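Local coordinates for cytosolic iron-sulfur protein assembly protein 1 (Saccharomyces cerevisiae, PDB 2HES), which is an essential component of the cytosolic iron-sulfur protein assembly machinery, required for the maturation of iron-sulfur proteins outside the mitochondria, at residues 273-278 with 284-289. Numbering follows the deposited sequence.
Sequences LAVYEE and KVFAKR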
ATOM      1  N   LEU A 273     -16.685  -2.264   1.105  1.00 23.14           N
ATOM      2  CA  LEU A 273     -15.920  -1.311   0.311  1.00 24.29           C
ATOM      3  C   LEU A 273     -16.674   0.014   0.316  1.00 23.86           C
ATOM      4  O   LEU A 273     -17.839   0.103  -0.165  1.00 23.34           O
ATOM      5  CB  LEU A 273     -15.794  -1.818  -1.142  1.00 24.06           C
ATOM      6  CG  LEU A 273     -15.299  -0.860  -2.234  1.00 25.78           C
ATOM      7  CD1 LEU A 273     -13.874  -0.401  -1.945  1.00 23.83           C
ATOM      8  CD2 LEU A 273     -15.369  -1.493  -3.618  1.00 25.96           C
ATOM      9  N   ALA A 274     -16.026   1.062   0.814  1.00 22.16           N
ATOM     10  CA  ALA A 274     -16.621   2.396   0.837  1.00 21.53           C
ATOM     11  C   ALA A 274     -15.756   3.387   0.086  1.00 22.05           C
ATOM     12  O   ALA A 274     -14.520   3.232   0.056  1.00 20.47           O
ATOM     13  CB  ALA A 274     -16.800   2.869   2.266  1.00 22.51           C
ATOM     14  N   VAL A 275     -16.411   4.395  -0.482  1.00 21.17           N
ATOM     15  CA  VAL A 275     -15.765   5.532  -1.137  1.00 21.67           C
ATOM     16  C   VAL A 275     -16.270   6.800  -0.471  1.00 22.22           C
ATOM     17  O   VAL A 275     -17.470   6.917  -0.210  1.00 22.48           O
ATOM     18  CB  VAL A 275     -16.067   5.570  -2.668  1.00 21.26           C
ATOM     19  CG1 VAL A 275     -15.379   6.758  -3.358  1.00 22.71           C
ATOM     20  CG2 VAL A 275     -15.644   4.235  -3.295  1.00 21.77           C
ATOM     21  N   TYR A 276     -15.361   7.749  -0.263  1.00 21.57           N
ATOM     22  CA  TYR A 276     -15.644   9.028   0.412  1.00 20.38           C
ATOM     23  C   TYR A 276     -15.228  10.212  -0.446  1.00 21.35           C
ATOM     24  O   TYR A 276     -14.206  10.162  -1.148  1.00 20.62           O
ATOM     25  CB  TYR A 276     -14.854   9.112   1.714  1.00 20.79           C
ATOM     26  CG  TYR A 276     -14.859   7.886   2.565  1.00 19.49           C
ATOM     27  CD1 TYR A 276     -15.766   7.750   3.629  1.00 18.80           C
ATOM     28  CD2 TYR A 276     -13.948   6.838   2.335  1.00 18.06           C
ATOM     29  CE1 TYR A 276     -15.730   6.622   4.454  1.00 17.21           C
ATOM     30  CE2 TYR A 276     -13.911   5.701   3.157  1.00 17.73           C
ATOM     31  CZ  TYR A 276     -14.825   5.577   4.183  1.00 18.13           C
ATOM     32  OH  TYR A 276     -14.769   4.472   5.005  1.00 18.12           O
ATOM     33  N   GLU A 277     -15.986  11.301  -0.375  1.00 20.93           N
ATOM     34  CA  GLU A 277     -15.680  12.472  -1.185  1.00 21.44           C
ATOM     35  C   GLU A 277     -15.665  13.705  -0.275  1.00 20.88           C
ATOM     36  O   GLU A 277     -16.487  13.799   0.631  1.00 20.51           O
ATOM     37  CB  GLU A 277     -16.747  12.632  -2.299  1.00 21.24           C
ATOM     38  CG  GLU A 277     -16.515  13.828  -3.189  1.00 22.82           C
ATOM     39  CD  GLU A 277     -17.683  14.104  -4.108  1.00 23.87           C
ATOM     40  OE1 GLU A 277     -18.851  13.900  -3.682  1.00 26.69           O
ATOM     41  OE2 GLU A 277     -17.429  14.501  -5.270  1.00 29.15           O
ATOM     42  N   GLU A 278     -14.721  14.629  -0.513  1.00 21.26           N
ATOM     43  CA  GLU A 278     -14.573  15.852   0.281  1.00 21.57           C
ATOM     44  C   GLU A 278     -15.175  17.005  -0.504  1.00 23.04           C
ATOM     45  O   GLU A 278     -14.710  17.336  -1.609  1.00 24.36           O
ATOM     46  CB  GLU A 278     -13.075  16.129   0.553  1.00 21.84           C
ATOM     47  CG  GLU A 278     -12.809  17.174   1.601  1.00 19.51           C
ATOM     48  CD  GLU A 278     -11.335  17.528   1.740  1.00 23.49           C
ATOM     49  OE1 GLU A 278     -10.599  17.447   0.724  1.00 25.36           O
ATOM     50  OE2 GLU A 278     -10.942  17.907   2.859  1.00 23.14           O
ATOM     51  N   LYS A 284     -18.023  12.928   3.118  1.00 22.18           N
ATOM     52  CA  LYS A 284     -19.246  12.131   3.103  1.00 23.07           C
ATOM     53  C   LYS A 284     -18.937  10.820   2.426  1.00 22.89           C
ATOM     54  O   LYS A 284     -18.042  10.749   1.590  1.00 22.64           O
ATOM     55  CB  LYS A 284     -20.349  12.831   2.306  1.00 23.90           C
ATOM     56  CG  LYS A 284     -20.900  14.056   3.005  1.00 25.91           C
ATOM     57  CD  LYS A 284     -22.154  14.606   2.300  1.00 27.67           C
ATOM     58  CE  LYS A 284     -22.654  15.863   3.052  1.00 33.41           C
ATOM     59  NZ  LYS A 284     -23.461  16.826   2.217  1.00 36.91           N
ATOM     60  N   VAL A 285     -19.674   9.775   2.793  1.00 23.19           N
ATOM     61  CA  VAL A 285     -19.678   8.552   2.023  1.00 24.12           C
ATOM     62  C   VAL A 285     -20.288   8.844   0.658  1.00 25.73           C
ATOM     63  O   VAL A 285     -21.460   9.277   0.552  1.00 26.38           O
ATOM     64  CB  VAL A 285     -20.442   7.418   2.758  1.00 24.09           C
ATOM     65  CG1 VAL A 285     -20.518   6.174   1.886  1.00 24.78           C
ATOM     66  CG2 VAL A 285     -19.796   7.133   4.126  1.00 24.79           C
ATOM     67  N   PHE A 286     -19.464   8.668  -0.375  1.00 25.83           N
ATOM     68  CA  PHE A 286     -19.833   8.808  -1.761  1.00 26.45           C
ATOM     69  C   PHE A 286     -20.603   7.556  -2.244  1.00 27.03           C
ATOM     70  O   PHE A 286     -21.619   7.679  -2.934  1.00 29.26           O
ATOM     71  CB  PHE A 286     -18.555   9.020  -2.613  1.00 26.77           C
ATOM     72  CG  PHE A 286     -18.811   9.410  -4.050  1.00 27.51           C
ATOM     73  CD1 PHE A 286     -19.298  10.661  -4.382  1.00 32.20           C
ATOM     74  CD2 PHE A 286     -18.526   8.516  -5.081  1.00 30.36           C
ATOM     75  CE1 PHE A 286     -19.518  11.006  -5.718  1.00 30.66           C
ATOM     76  CE2 PHE A 286     -18.730   8.863  -6.420  1.00 29.29           C
ATOM     77  CZ  PHE A 286     -19.222  10.097  -6.736  1.00 30.65           C
ATOM     78  N   ALA A 287     -20.118   6.375  -1.887  1.00 27.58           N
ATOM     79  CA  ALA A 287     -20.741   5.084  -2.242  1.00 27.36           C
ATOM     80  C   ALA A 287     -20.257   4.021  -1.282  1.00 27.56           C
ATOM     81  O   ALA A 287     -19.175   4.152  -0.705  1.00 27.65           O
ATOM     82  CB  ALA A 287     -20.388   4.692  -3.683  1.00 27.62           C
ATOM     83  N   LYS A 288     -21.037   2.960  -1.099  1.00 27.83           N
ATOM     84  CA  LYS A 288     -20.582   1.792  -0.348  1.00 28.35           C
ATOM     85  C   LYS A 288     -21.250   0.498  -0.776  1.00 28.90           C
ATOM     86  O   LYS A 288     -22.343   0.529  -1.339  1.00 29.23           O
ATOM     87  CB  LYS A 288     -20.698   1.981   1.169  1.00 30.30           C
ATOM     88  CG  LYS A 288     -22.113   2.161   1.707  1.00 32.32           C
ATOM     89  CD  LYS A 288     -22.082   2.578   3.155  1.00 35.40           C
ATOM     90  CE  LYS A 288     -22.113   1.396   4.103  1.00 37.39           C
ATOM     91  NZ  LYS A 288     -22.965   1.720   5.324  1.00 35.64           N
ATOM     92  N   ARG A 289     -20.580  -0.626  -0.510  1.00 28.58           N
ATOM     93  CA  ARG A 289     -21.117  -1.942  -0.863  1.00 27.48           C
ATOM     94  C   ARG A 289     -20.702  -2.990   0.156  1.00 28.30           C
ATOM     95  O   ARG A 289     -19.537  -3.043   0.580  1.00 27.06           O
ATOM     96  CB  ARG A 289     -20.689  -2.313  -2.291  1.00 28.14           C
ATOM     97  CG  ARG A 289     -21.270  -3.632  -2.774  1.00 30.00           C
ATOM     98  CD  ARG A 289     -21.371  -3.652  -4.270  1.00 32.96           C
ATOM     99  NE  ARG A 289     -21.797  -4.979  -4.706  1.00 39.99           N
ATOM    100  CZ  ARG A 289     -22.326  -5.250  -5.896  1.00 40.03           C
ATOM    101  NH1 ARG A 289     -22.521  -4.285  -6.780  1.00 42.38           N
ATOM    102  NH2 ARG A 289     -22.673  -6.497  -6.187  1.00 42.48           N
TER
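V275 faces two residues at once across the hairpin: its carbonyl oxygen accepts from F286 N at 2.7 Å and from A287 N at 3.2 Å, both donors approaching from the same face of the carbonyl plane and well tilted from it. The F286 bond is the more bent, 138° at the hydrogen. Because F286 is the extra residue, V275 still pairs with A287, its N reaching A287 O at 2.8 Å, while Y276 already pairs with V285. Regular antiparallel bonding resumes on both flanks, L273 with R289 and E277 with K284.

The tight part lies on the inner strand, where L273, A274 and Y276 pack on strand 264-268. A274 and K288 form a non-hydrogen-bonded pair, their CB atoms 4.1 Å apart; the small methyl suits the buried place beside S266 and V248. Beta-branched V275, also buried, turns CG1 anti to its backbone N (chi1 -180°), alongside F286 and 4.0 Å from its CB. The Y276 ring is met at CD1 by V285 CG2, and its hydroxyl bonds to S266, so a tyrosine can be buried here.

The solvent side still holds one close contact: the exposed F286 ring is flanked by E277, whose extended chain brings OE1 to 3.3 Å from F286 CD1, with carboxylate and ring planes 74° apart. An alanine in place of E277 would probably leave only CB beside the ring, which would be less fixed in its rotation without the carboxylate end. The looseness lies with K284 and K288, which suit the outer strand because their long chains carry the amino groups away from the hairpin; R289 reaches out to I4 O.

A classic beta bulge thus shifts the register by one residue between the third and fourth strands of a four-stranded antiparallel blade of a seven-bladed WD40 beta-propeller.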